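Local coordinates for oxidoreductase, NAD-binding/iron-sulfur cluster-binding protein (Nitratireductor pacificus pht-3B, PDB 6ZXU), which acts as a catabolic reductive dehalogenase that holds cobalamin together with two 4Fe-4S clusters, a cofactor set suited to reductive removal of halogen from its substrates, at residues E63-A68 with R165-A169; V77-A81 with A170-M174. All blocks are in the same frame, centred on the assembly; numbering follows the deposited sequence.

Contact 1 (E63-A68 with R165-A169); sequences EDGFAA and RGTNA
Glu63 rests a carboxylate oxygen near the methyl of Ala169, while its other oxygen, OE1, is taken by a salt bridge to Arg233. The next residue, Asp64, carries the contact. With CG anti to its own carbonyl carbon (chi1 -66°), the carboxylate reaches across to the start of helix 168-190 and accepts two backbone N-H groups. Asp64 OD2 offers its syn lone pair to Asn168 N at 2.8 Å; Asp64 OD1 takes Ala169 N at 2.9 Å, also from the syn side but 27° out of the carboxylate plane. Two bonds, one to each oxygen, fix the rotation of the group. With an alanine here, both N-H groups would probably lose this acceptor, and the loop its two bonds to the helix. Further on, the Phe66 ring lies alongside the Arg165 chain, Phe66 CD1 being 4.0 Å from Arg165 CG. The carbonyl O of Phe66 sits 3.3 Å from Gly166 CA, where a side chain would collide with the backbone of Ala67 and Ala68. Ala68 then sets its CB 3.7 Å from Gly166 O. Thr167, at the N-cap position, makes no capping bond; a loop carboxylate instead takes the helix's first two N-H groups from outside, where the helix dipole probably favours its charge.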
loop_
_atom_site.group_PDB
_atom_site.type_symbol
_atom_site.label_atom_id
_atom_site.label_comp_id
_atom_site.label_asym_id
_atom_site.label_seq_id
_atom_site.Cartn_x
_atom_site.Cartn_y
_atom_site.Cartn_z
ATOM N N GLU A 63 -19.648 14.740 12.529
ATOM C CA GLU A 63 -19.747 13.627 13.461
ATOM C C GLU A 63 -20.633 12.576 12.854
ATOM O O GLU A 63 -21.366 12.845 11.908
ATOM C CB GLU A 63 -20.406 14.080 14.791
ATOM C CG GLU A 63 -19.503 14.984 15.638
ATOM C CD GLU A 63 -18.301 14.250 16.277
ATOM O OE1 GLU A 63 -17.482 14.939 17.006
ATOM O OE2 GLU A 63 -18.203 12.978 16.115
ATOM N N ASP A 64 -20.607 11.387 13.445
ATOM C CA ASP A 64 -21.562 10.326 13.046
ATOM C C ASP A 64 -23.008 10.665 13.460
ATOM O O ASP A 64 -23.226 11.282 14.505
ATOM C CB ASP A 64 -21.244 9.003 13.729
ATOM C CG ASP A 64 -19.943 8.432 13.296
ATOM O OD1 ASP A 64 -18.926 8.870 13.915
ATOM O OD2 ASP A 64 -19.942 7.425 12.457
ATOM N N GLY A 65 -23.964 10.237 12.619
ATOM C CA GLY A 65 -25.403 10.385 12.892
ATOM C C GLY A 65 -25.893 9.518 14.043
ATOM O O GLY A 65 -26.678 9.984 14.870
ATOM N N PHE A 66 -25.385 8.277 14.118
ATOM C CA PHE A 66 -25.798 7.311 15.119
ATOM C C PHE A 66 -24.678 7.010 16.066
ATOM O O PHE A 66 -23.495 7.216 15.780
ATOM C CB PHE A 66 -26.249 6.008 14.468
ATOM C CG PHE A 66 -27.086 6.220 13.244
ATOM C CD1 PHE A 66 -26.487 6.370 12.002
ATOM C CD2 PHE A 66 -28.486 6.327 13.347
ATOM C CE1 PHE A 66 -27.266 6.563 10.865
ATOM C CE2 PHE A 66 -29.262 6.541 12.221
ATOM C CZ PHE A 66 -28.652 6.650 10.972
ATOM N N ALA A 67 -25.089 6.471 17.209
ATOM C CA ALA A 67 -24.144 5.959 18.181
ATOM C C ALA A 67 -23.654 4.520 17.847
ATOM O O ALA A 67 -24.341 3.712 17.210
ATOM C CB ALA A 67 -24.743 6.013 19.572
ATOM N N ALA A 68 -22.426 4.243 18.254
ATOM C CA ALA A 68 -21.828 2.924 18.083
ATOM C C ALA A 68 -22.181 2.020 19.276
ATOM O O ALA A 68 -22.105 2.440 20.419
ATOM C CB ALA A 68 -20.316 3.045 17.995
ATOM N N ARG A 165 -21.461 0.954 11.987
ATOM C CA ARG A 165 -22.342 2.106 12.290
ATOM C C ARG A 165 -21.912 2.892 13.508
ATOM O O ARG A 165 -21.583 2.297 14.527
ATOM C CB ARG A 165 -23.793 1.638 12.459
ATOM C CG ARG A 165 -24.784 2.794 12.316
ATOM C CD ARG A 165 -26.017 2.344 11.540
ATOM N NE ARG A 165 -25.734 2.085 10.098
ATOM C CZ ARG A 165 -26.488 1.316 9.280
ATOM N NH1 ARG A 165 -27.623 0.707 9.726
ATOM N NH2 ARG A 165 -26.090 1.140 7.995
ATOM N N GLY A 166 -21.798 4.202 13.356
ATOM C CA GLY A 166 -21.367 5.038 14.425
ATOM C C GLY A 166 -19.864 5.120 14.672
ATOM O O GLY A 166 -19.448 5.782 15.608
ATOM N N THR A 167 -19.032 4.471 13.853
ATOM C CA THR A 167 -17.593 4.460 14.087
ATOM C C THR A 167 -16.797 5.367 13.109
ATOM O O THR A 167 -15.598 5.400 13.174
ATOM C CB THR A 167 -17.017 3.040 13.931
ATOM O OG1 THR A 167 -17.118 2.643 12.551
ATOM C CG2 THR A 167 -17.763 2.052 14.822
ATOM N N ASN A 168 -17.468 6.154 12.335
ATOM C CA ASN A 168 -16.792 6.821 11.233
ATOM C C ASN A 168 -15.880 7.933 11.661
ATOM O O ASN A 168 -14.758 8.061 11.184
ATOM C CB ASN A 168 -17.826 7.296 10.226
ATOM C CG ASN A 168 -17.400 7.044 8.800
ATOM O OD1 ASN A 168 -16.207 7.085 8.466
ATOM N ND2 ASN A 168 -18.335 6.753 7.975
ATOM N N ALA A 169 -16.286 8.693 12.646
ATOM C CA ALA A 169 -15.434 9.775 13.138
ATOM C C ALA A 169 -14.213 9.270 13.814
ATOM O O ALA A 169 -13.130 9.797 13.636
ATOM C CB ALA A 169 -16.219 10.655 14.093
#

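Contact 2 (V77-A81 with A170-M174); sequences VEEYA and ARTDM
Met174 and Val77 cross at about a right angle and fill the space between two helices running side by side, their short axes 8.6 Å apart and 24° from parallel. Met174 sends CG anti to its backbone N (chi1 180°), which carries the thioether across to helix 74-85. There Met174 SD lies 3.7 Å from Tyr80 CB and 3.9 Å from Val77 CG1, and the bend at chi3 (61°) turns the terminal methyl back beside that same CG1. Val77 divides its two branches: CG1 faces the sulfur, whereas CG2 meets Ala170 CB at 3.7 Å. One turn on, Ala81 sets its small CB 4.3 Å from Met174 CB, and the backbones come close here. Beyond the pair, Val462 of helix 445-469 touches Val77, Tyr80 and Met174, adding a third helix to the packing. A water between the helices donates to Ala170 O at 2.7 Å and more weakly to Val77 O at 3.4 Å, although both carbonyls already accept a bond from within their own helix. No direct hydrogen bond joins the two segments, so van der Waals contact between apolar groups, with this one water bridge, holds them, and the fit depends on side-chain shape.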
loop_
_atom_site.group_PDB
_atom_site.type_symbol
_atom_site.label_atom_id
_atom_site.label_comp_id
_atom_site.label_asym_id
_atom_site.label_seq_id
_atom_site.Cartn_x
_atom_site.Cartn_y
_atom_site.Cartn_z
ATOM N N VAL A 77 -10.370 1.045 16.612
ATOM C CA VAL A 77 -9.819 2.238 15.962
ATOM C C VAL A 77 -9.337 3.228 16.967
ATOM O O VAL A 77 -8.398 3.960 16.681
ATOM C CB VAL A 77 -10.756 2.878 14.925
ATOM C CG1 VAL A 77 -10.910 1.929 13.763
ATOM C CG2 VAL A 77 -12.150 3.186 15.483
ATOM N N GLU A 78 -10.005 3.289 18.127
ATOM C CA GLU A 78 -9.545 4.184 19.232
ATOM C C GLU A 78 -8.189 3.752 19.756
ATOM O O GLU A 78 -7.338 4.562 20.041
ATOM C CB GLU A 78 -10.556 4.215 20.349
ATOM C CG GLU A 78 -11.791 5.029 19.982
ATOM C CD GLU A 78 -12.843 5.043 21.129
ATOM O OE1 GLU A 78 -13.504 6.130 21.375
ATOM O OE2 GLU A 78 -12.958 3.992 21.850
ATOM N N GLU A 79 -7.946 2.463 19.836
ATOM C CA GLU A 79 -6.663 2.012 20.277
ATOM C C GLU A 79 -5.552 2.352 19.317
ATOM O O GLU A 79 -4.475 2.727 19.729
ATOM C CB GLU A 79 -6.700 0.493 20.508
ATOM C CG GLU A 79 -5.376 0.035 21.060
ATOM C CD GLU A 79 -5.240 -1.487 21.112
ATOM O OE1 GLU A 79 -5.996 -2.188 20.353
ATOM O OE2 GLU A 79 -4.348 -1.968 21.906
ATOM N N TYR A 80 -5.790 2.215 18.002
ATOM C CA TYR A 80 -4.710 2.539 17.044
ATOM C C TYR A 80 -4.499 4.063 16.989
ATOM O O TYR A 80 -3.384 4.523 16.827
ATOM C CB TYR A 80 -5.012 1.921 15.648
ATOM C CG TYR A 80 -4.638 0.447 15.630
ATOM C CD1 TYR A 80 -5.518 -0.505 16.102
ATOM C CD2 TYR A 80 -3.446 0.018 15.120
ATOM C CE1 TYR A 80 -5.193 -1.860 16.143
ATOM C CE2 TYR A 80 -3.093 -1.346 15.170
ATOM C CZ TYR A 80 -3.950 -2.252 15.720
ATOM O OH TYR A 80 -3.640 -3.629 15.758
ATOM N N ALA A 81 -5.555 4.842 17.139
ATOM C CA ALA A 81 -5.396 6.313 17.253
ATOM C C ALA A 81 -4.505 6.682 18.432
ATOM O O ALA A 81 -3.656 7.557 18.312
ATOM C CB ALA A 81 -6.786 6.971 17.376
ATOM N N ALA A 170 -14.345 8.189 14.556
ATOM C CA ALA A 170 -13.158 7.525 15.180
ATOM C C ALA A 170 -12.246 6.802 14.173
ATOM O O ALA A 170 -11.049 6.911 14.222
ATOM C CB ALA A 170 -13.619 6.539 16.243
ATOM N N ARG A 171 -12.850 6.103 13.220
ATOM C CA ARG A 171 -12.131 5.529 12.084
ATOM C C ARG A 171 -11.363 6.620 11.308
ATOM O O ARG A 171 -10.188 6.491 11.021
ATOM C CB ARG A 171 -13.134 4.804 11.187
ATOM C CG ARG A 171 -12.634 4.256 9.843
ATOM C CD ARG A 171 -12.933 5.291 8.793
ATOM N NE ARG A 171 -12.758 4.916 7.407
ATOM C CZ ARG A 171 -12.501 5.797 6.466
ATOM N NH1 ARG A 171 -12.467 7.092 6.730
ATOM N NH2 ARG A 171 -12.373 5.402 5.222
ATOM N N THR A 172 -12.047 7.681 10.969
ATOM C CA THR A 172 -11.417 8.748 10.222
ATOM C C THR A 172 -10.419 9.544 11.091
ATOM O O THR A 172 -9.352 9.920 10.605
ATOM C CB THR A 172 -12.489 9.608 9.610
ATOM O OG1 THR A 172 -13.442 8.776 8.910
ATOM C CG2 THR A 172 -11.872 10.612 8.672
ATOM N N ASP A 173 -10.720 9.762 12.357
ATOM C CA ASP A 173 -9.676 10.292 13.269
ATOM C C ASP A 173 -8.410 9.462 13.294
ATOM O O ASP A 173 -7.292 9.998 13.324
ATOM C CB ASP A 173 -10.210 10.486 14.705
ATOM C CG ASP A 173 -11.020 11.759 14.881
ATOM O OD1 ASP A 173 -11.008 12.673 13.988
ATOM O OD2 ASP A 173 -11.715 11.854 15.906
ATOM N N MET A 174 -8.560 8.148 13.380
ATOM C CA MET A 174 -7.369 7.257 13.336
ATOM C C MET A 174 -6.484 7.520 12.114
ATOM O O MET A 174 -5.250 7.620 12.201
ATOM C CB MET A 174 -7.832 5.766 13.352
ATOM C CG MET A 174 -6.693 4.788 13.298
ATOM S SD MET A 174 -7.282 3.072 12.968
ATOM C CE MET A 174 -8.071 3.281 11.324
HETATM O O HOH W 1 -10.146 6.830 16.735
#

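In the fold
Contacts 1 and 2 follow one another along the same two parts of the chain: both use helix 168-190, first at its N-terminal end and then one turn on, and their centres are 12 Å apart. The loop of 63-68 leads into helix 74-85, so the carboxylate bonds to the helix start in contact 1 give way to apolar helix packing in contact 2. Arg233, on a strand of the antiparallel sheet 121-126, 142-149, 232-239 and 194-198, ties them further, with salt bridges to Glu63 and Asp173. Both lie away from the cobalamin and iron-sulfur sites and serve as structural packing. Their centres are about 26 and 19 Å from the centre of the chain, on the same side of it.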